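Local coordinates for M152 protein (Murid herpesvirus 1, PDB 4G59) that probably serves as an MHC class I-like immune-evasion protein of mouse cytomegalovirus that binds RAE-1 ligands of the NKG2D receptor and blocks their display at the cell surface, at residues H183-L188 with T200-V205; L207-S212 with L231-W236. One frame throughout, in Å; residues are numbered along the deposited sequence.

Interaction 1: residues H183-L188 with T200-V205; sequences HNEYSL and TMRTQV
The carbonyl oxygen of E185 is held mainly by the amide of R202, with E185 O 2.9 Å from R202 N and the donor lying in the carbonyl plane. The CA-H of M201 adds a weaker approach to the same oxygen, and a water makes a weak bond to it. E185 and R202 form an antiparallel hydrogen-bonded pair, closed by E185 N to R202 O at 3.0 Å, and S187 and T200 repeat the pattern through S187 N to T200 O and T200 N to S187 O. On the face carrying E185, S187, T200 and R202, the acid and the arginine run side by side. Their salt bridge is loose, E185 OE2 lying 3.4 Å from R202 NH1 with the carboxylate and guanidinium planes turned 50° apart. The same water accepts from R202 NH1 at 2.9 Å and lies within bonding distance of E185 OE2 and S187 OG, though it has too few protons to serve every acceptor at once. The face carrying Y186 and M201 is more apolar. M201, extended to its sulfur (chi1 -174°), lays SD 3.4 Å from Y186 CE1, an oblique Met-aromatic contact, 54° off the ring normal. N184 OD1 takes a bond from T203 OG1 whose very short length is doubtful, and accepts from a second water that also binds Q204 N. Within the hairpin of strands 185-191 and 196-203, M201 bonds by backbone to V233 of strand 231-238, whereas Y186 packs on W258 and I252 of the facing sheet, its hydroxyl bonded to P181 O.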
loop_
_atom_site.group_PDB
_atom_site.type_symbol
_atom_site.label_atom_id
_atom_site.label_comp_id
_atom_site.label_asym_id
_atom_site.label_seq_id
_atom_site.Cartn_x
_atom_site.Cartn_y
_atom_site.Cartn_z
ATOM N N HIS B 183 14.598 14.328 16.380
ATOM C CA HIS B 183 15.548 13.861 15.373
ATOM C C HIS B 183 14.898 13.713 14.000
ATOM O O HIS B 183 15.587 13.560 12.996
ATOM C CB HIS B 183 16.222 12.554 15.798
ATOM C CG HIS B 183 17.152 12.704 16.956
ATOM N ND1 HIS B 183 18.234 11.876 17.155
ATOM C CD2 HIS B 183 17.156 13.584 17.987
ATOM C CE1 HIS B 183 18.865 12.237 18.261
ATOM N NE2 HIS B 183 18.227 13.267 18.784
ATOM N N ASN B 184 13.570 13.762 13.960
ATOM C CA ASN B 184 12.856 13.591 12.714
ATOM C C ASN B 184 12.802 14.915 11.951
ATOM O O ASN B 184 12.987 15.981 12.540
ATOM C CB ASN B 184 11.448 13.088 13.020
ATOM C CG ASN B 184 11.438 11.757 13.803
ATOM O OD1 ASN B 184 12.365 10.954 13.711
ATOM N ND2 ASN B 184 10.348 11.528 14.554
ATOM N N GLU B 185 12.550 14.862 10.645
ATOM C CA GLU B 185 12.414 16.107 9.874
ATOM C C GLU B 185 10.964 16.316 9.439
ATOM O O GLU B 185 10.337 15.410 8.874
ATOM C CB GLU B 185 13.328 16.108 8.641
ATOM C CG GLU B 185 13.057 17.229 7.614
ATOM C CD GLU B 185 13.778 16.995 6.278
ATOM O OE1 GLU B 185 15.030 17.013 6.241
ATOM O OE2 GLU B 185 13.082 16.792 5.260
ATOM N N TYR B 186 10.444 17.513 9.696
ATOM C CA TYR B 186 9.066 17.839 9.377
ATOM C C TYR B 186 9.027 18.906 8.291
ATOM O O TYR B 186 9.887 19.782 8.254
ATOM C CB TYR B 186 8.375 18.361 10.617
ATOM C CG TYR B 186 8.507 17.460 11.822
ATOM C CD1 TYR B 186 7.523 16.538 12.125
ATOM C CD2 TYR B 186 9.603 17.542 12.665
ATOM C CE1 TYR B 186 7.630 15.701 13.237
ATOM C CE2 TYR B 186 9.720 16.708 13.775
ATOM C CZ TYR B 186 8.713 15.800 14.058
ATOM O OH TYR B 186 8.792 14.960 15.141
ATOM N N SER B 187 8.049 18.822 7.390
ATOM C CA SER B 187 7.916 19.834 6.328
ATOM C C SER B 187 6.471 19.984 5.843
ATOM O O SER B 187 5.660 19.066 5.984
ATOM C CB SER B 187 8.864 19.536 5.159
ATOM O OG SER B 187 8.581 18.313 4.516
ATOM N N LEU B 188 6.145 21.154 5.314
ATOM C CA LEU B 188 4.836 21.387 4.728
ATOM C C LEU B 188 5.026 21.894 3.308
ATOM O O LEU B 188 6.014 22.572 3.020
ATOM C CB LEU B 188 4.078 22.449 5.525
ATOM C CG LEU B 188 3.614 22.159 6.939
ATOM C CD1 LEU B 188 3.102 23.457 7.549
ATOM C CD2 LEU B 188 2.534 21.076 6.953
ATOM N N THR B 200 4.802 16.280 5.723
ATOM C CA THR B 200 5.735 15.140 5.668
ATOM C C THR B 200 6.619 15.010 6.910
ATOM O O THR B 200 7.183 16.012 7.379
ATOM C CB THR B 200 6.640 15.240 4.436
ATOM O OG1 THR B 200 5.830 15.396 3.268
ATOM C CG2 THR B 200 7.479 13.978 4.270
ATOM N N MET B 201 6.722 13.792 7.440
ATOM C CA MET B 201 7.718 13.465 8.455
ATOM C C MET B 201 8.681 12.375 7.952
ATOM O O MET B 201 8.256 11.249 7.637
ATOM C CB MET B 201 7.081 12.994 9.751
ATOM C CG MET B 201 8.138 12.801 10.825
ATOM S SD MET B 201 7.440 12.388 12.430
ATOM C CE MET B 201 7.113 10.639 12.215
ATOM N N ARG B 202 9.966 12.715 7.854
ATOM C CA ARG B 202 11.004 11.733 7.529
ATOM C C ARG B 202 11.658 11.301 8.828
ATOM O O ARG B 202 11.952 12.132 9.696
ATOM C CB ARG B 202 12.057 12.326 6.598
ATOM C CG ARG B 202 11.546 12.560 5.174
ATOM C CD ARG B 202 12.534 13.397 4.353
ATOM N NE ARG B 202 12.086 13.514 2.970
ATOM C CZ ARG B 202 11.209 14.421 2.537
ATOM N NH1 ARG B 202 10.690 15.311 3.374
ATOM N NH2 ARG B 202 10.850 14.447 1.260
ATOM N N THR B 203 11.877 9.998 8.965
ATOM C CA THR B 203 12.381 9.446 10.210
ATOM C C THR B 203 13.082 8.123 9.941
ATOM O O THR B 203 12.883 7.520 8.879
ATOM C CB THR B 203 11.216 9.246 11.208
ATOM O OG1 THR B 203 11.723 8.915 12.510
ATOM C CG2 THR B 203 10.216 8.148 10.714
ATOM N N GLN B 204 13.896 7.675 10.894
ATOM C CA GLN B 204 14.606 6.396 10.775
ATOM C C GLN B 204 14.164 5.414 11.856
ATOM O O GLN B 204 14.864 4.445 12.177
ATOM C CB GLN B 204 16.106 6.627 10.892
ATOM C CG GLN B 204 16.712 7.463 9.753
ATOM C CD GLN B 204 18.207 7.723 9.959
ATOM O OE1 GLN B 204 18.846 7.097 10.809
ATOM N NE2 GLN B 204 18.761 8.649 9.186
ATOM N N VAL B 205 12.998 5.691 12.425
ATOM C CA VAL B 205 12.480 4.946 13.554
ATOM C C VAL B 205 11.124 4.367 13.172
ATOM O O VAL B 205 10.136 5.093 13.093
ATOM C CB VAL B 205 12.341 5.858 14.766
ATOM C CG1 VAL B 205 11.655 5.128 15.929
ATOM C CG2 VAL B 205 13.711 6.355 15.179
HETATM O O HOH W 1 14.993 9.276 13.133
HETATM O O HOH W 2 10.231 16.207 6.083
#

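Interaction 2: residues L207-S212 with L231-W236. With NAG (2-acetamido-2-deoxy-beta-D-glucopyranose), chain F.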
loop_
_atom_site.group_PDB
_atom_site.type_symbol
_atom_site.label_atom_id
_atom_site.label_comp_id
_atom_site.label_asym_id
_atom_site.label_seq_id
_atom_site.Cartn_x
_atom_site.Cartn_y
_atom_site.Cartn_z
ATOM N N LEU B 207 8.065 3.304 13.738
ATOM C CA LEU B 207 6.882 3.165 14.593
ATOM C C LEU B 207 5.590 3.322 13.794
ATOM O O LEU B 207 5.584 3.908 12.698
ATOM C CB LEU B 207 6.925 4.162 15.755
ATOM C CG LEU B 207 8.019 3.895 16.783
ATOM C CD1 LEU B 207 8.313 5.123 17.643
ATOM C CD2 LEU B 207 7.608 2.680 17.650
ATOM N N ALA B 208 4.494 2.788 14.332
ATOM C CA ALA B 208 3.199 2.953 13.668
ATOM C C ALA B 208 2.625 4.336 13.935
ATOM O O ALA B 208 1.694 4.490 14.707
ATOM C CB ALA B 208 2.218 1.878 14.082
ATOM N N TYR B 209 3.186 5.342 13.284
ATOM C CA TYR B 209 2.743 6.704 13.492
ATOM C C TYR B 209 1.354 6.921 12.925
ATOM O O TYR B 209 0.934 6.269 11.966
ATOM C CB TYR B 209 3.700 7.687 12.819
ATOM C CG TYR B 209 5.147 7.565 13.245
ATOM C CD1 TYR B 209 5.611 8.164 14.408
ATOM C CD2 TYR B 209 6.059 6.882 12.453
ATOM C CE1 TYR B 209 6.958 8.065 14.780
ATOM C CE2 TYR B 209 7.390 6.775 12.810
ATOM C CZ TYR B 209 7.831 7.355 13.968
ATOM O OH TYR B 209 9.163 7.227 14.294
ATOM N N ASN B 210 0.633 7.846 13.544
ATOM C CA ASN B 210 -0.672 8.239 13.056
ATOM C C ASN B 210 -0.662 9.727 12.751
ATOM O O ASN B 210 -0.334 10.545 13.610
ATOM C CB ASN B 210 -1.753 7.916 14.088
ATOM C CG ASN B 210 -3.141 8.298 13.616
ATOM O OD1 ASN B 210 -3.315 8.807 12.509
ATOM N ND2 ASN B 210 -4.140 8.055 14.456
ATOM N N ILE B 211 -1.033 10.076 11.526
ATOM C CA ILE B 211 -1.125 11.471 11.132
ATOM C C ILE B 211 -2.596 11.796 10.830
ATOM O O ILE B 211 -3.273 11.046 10.118
ATOM C CB ILE B 211 -0.212 11.762 9.933
ATOM C CG1 ILE B 211 -0.302 13.214 9.508
ATOM C CG2 ILE B 211 -0.552 10.896 8.758
ATOM C CD1 ILE B 211 0.939 13.650 8.704
ATOM N N SER B 212 -3.091 12.888 11.403
ATOM C CA SER B 212 -4.467 13.301 11.213
ATOM C C SER B 212 -4.492 14.816 11.402
ATOM O O SER B 212 -3.466 15.408 11.761
ATOM C CB SER B 212 -5.382 12.595 12.216
ATOM O OG SER B 212 -5.141 13.051 13.540
ATOM N N LEU B 231 12.367 6.167 6.582
ATOM C CA LEU B 231 10.897 6.095 6.499
ATOM C C LEU B 231 10.317 7.460 6.233
ATOM O O LEU B 231 10.930 8.483 6.592
ATOM C CB LEU B 231 10.269 5.637 7.808
ATOM C CG LEU B 231 10.330 4.257 8.405
ATOM C CD1 LEU B 231 11.583 4.109 9.151
ATOM C CD2 LEU B 231 9.181 4.165 9.374
ATOM N N LYS B 232 9.108 7.470 5.674
ATOM C CA LYS B 232 8.401 8.708 5.386
ATOM C C LYS B 232 6.925 8.553 5.722
ATOM O O LYS B 232 6.271 7.625 5.241
ATOM C CB LYS B 232 8.570 9.064 3.907
ATOM C CG LYS B 232 7.706 10.201 3.400
ATOM C CD LYS B 232 8.536 11.171 2.563
ATOM C CE LYS B 232 8.837 10.689 1.148
ATOM N NZ LYS B 232 7.610 10.695 0.316
ATOM N N VAL B 233 6.410 9.464 6.548
ATOM C CA VAL B 233 4.974 9.549 6.850
ATOM C C VAL B 233 4.497 10.789 6.128
ATOM O O VAL B 233 5.115 11.843 6.242
ATOM C CB VAL B 233 4.706 9.712 8.358
ATOM C CG1 VAL B 233 3.193 9.828 8.631
ATOM C CG2 VAL B 233 5.324 8.555 9.124
ATOM N N GLU B 234 3.415 10.676 5.365
ATOM C CA GLU B 234 3.011 11.796 4.528
ATOM C C GLU B 234 1.507 11.864 4.483
ATOM O O GLU B 234 0.851 10.827 4.503
ATOM C CB GLU B 234 3.583 11.641 3.116
ATOM C CG GLU B 234 3.374 12.857 2.200
ATOM C CD GLU B 234 4.428 12.944 1.102
ATOM O OE1 GLU B 234 5.420 13.696 1.264
ATOM O OE2 GLU B 234 4.277 12.248 0.080
ATOM N N ALA B 235 0.956 13.077 4.435
ATOM C CA ALA B 235 -0.508 13.257 4.388
ATOM C C ALA B 235 -0.872 14.428 3.509
ATOM O O ALA B 235 -0.093 15.378 3.388
ATOM C CB ALA B 235 -1.107 13.451 5.797
ATOM N N TRP B 236 -2.067 14.377 2.931
ATOM C CA TRP B 236 -2.541 15.419 2.037
ATOM C C TRP B 236 -3.875 16.009 2.479
ATOM O O TRP B 236 -4.818 15.271 2.804
ATOM C CB TRP B 236 -2.691 14.852 0.632
ATOM C CG TRP B 236 -1.374 14.565 -0.001
ATOM C CD1 TRP B 236 -0.681 13.391 0.036
ATOM C CD2 TRP B 236 -0.585 15.478 -0.772
ATOM N NE1 TRP B 236 0.496 13.517 -0.672
ATOM C CE2 TRP B 236 0.582 14.791 -1.175
ATOM C CE3 TRP B 236 -0.741 16.808 -1.153
ATOM C CZ2 TRP B 236 1.589 15.402 -1.947
ATOM C CZ3 TRP B 236 0.257 17.413 -1.928
ATOM C CH2 TRP B 236 1.402 16.711 -2.312
HETATM C C1 NAG F . -5.261 7.232 14.378
HETATM C C2 NAG F . -5.188 6.400 15.653
HETATM C C3 NAG F . -6.390 5.470 15.708
HETATM C C4 NAG F . -7.639 6.329 15.638
HETATM C C5 NAG F . -7.595 7.125 14.341
HETATM C C6 NAG F . -8.856 7.962 14.166
HETATM C C7 NAG F . -3.027 5.857 16.610
HETATM C C8 NAG F . -1.797 5.000 16.540
HETATM N N2 NAG F . -3.958 5.635 15.686
HETATM O O3 NAG F . -6.377 4.740 16.912
HETATM O O4 NAG F . -8.785 5.510 15.658
HETATM O O5 NAG F . -6.467 7.970 14.379
HETATM O O6 NAG F . -8.761 8.712 12.976
HETATM O O7 NAG F . -3.143 6.713 17.486
#
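The core between the two sheets of an immunoglobulin-like sandwich, resembling the alpha3 domain of MHC class I, is where Y209 and I211 meet V233 and A235. Strand 210-213 belongs to one sheet and strand 231-238 to the other; their short segments run nearly parallel, 19° apart, with axes approaching to 7.8 Å. V233 fits between Y209 and I211 of segment 207-212. With chi1 at 179°, it sends CG1 toward I211, 3.9 Å from I211 CG2, while its other methyl, CG2, comes 3.8 Å from Y209 CD2. I211 and V233 pass one another head to tail, whereas the tyrosine side chain lies roughly perpendicular to the valine. Because I211 is stretched out, CG1 opposite the backbone N and chi2 159°, its terminal CD1 reaches across to A235 CB at 3.6 Å. One face of the Y209 ring carries L207 CB, 3.8 Å above the plane near the rim. L207 and Y209 flank A208, the centre of an inverse gamma turn. The tyrosine hydroxyl is bonded to V205 O. N210, between the two inward residues, points away from the core and carries the glycan, N210 ND2 being joined covalently to NAG C1 at 1.4 Å; the acetamido group of the sugar folds back along the asparagine CB. E234 also leaves its backbone away from this contact, and its carboxylate is hydrogen-bonded to Y222 OH and T200 OG1. W236 stacks on an aromatic ring of the partner protein chain. The contact between the sheets is therefore apolar, held by close fit and exclusion of water among buried methyls and ring carbons rather than by directional bonds.

Interactions 1 and 2 follow one another along the chain, and their centres lie 9 Å apart in the same immunoglobulin-like domain. Interaction 1 joins strands 185-191 and 196-203 at the edge of one sheet; interaction 2 spans from strand 231-238, the next strand of that sheet, to strand 210-213 of the opposing one. They meet directly: T203 O lies 2.7 Å from L231 N, and T200 OG1 lies 2.7 Å from E234 OE1, both probable hydrogen bonds. The hairpin of interaction 1 is thus joined through strand 231-238 to the core between the sheets, and this one strand takes part both in sheet pairing and in the packing of the sandwich.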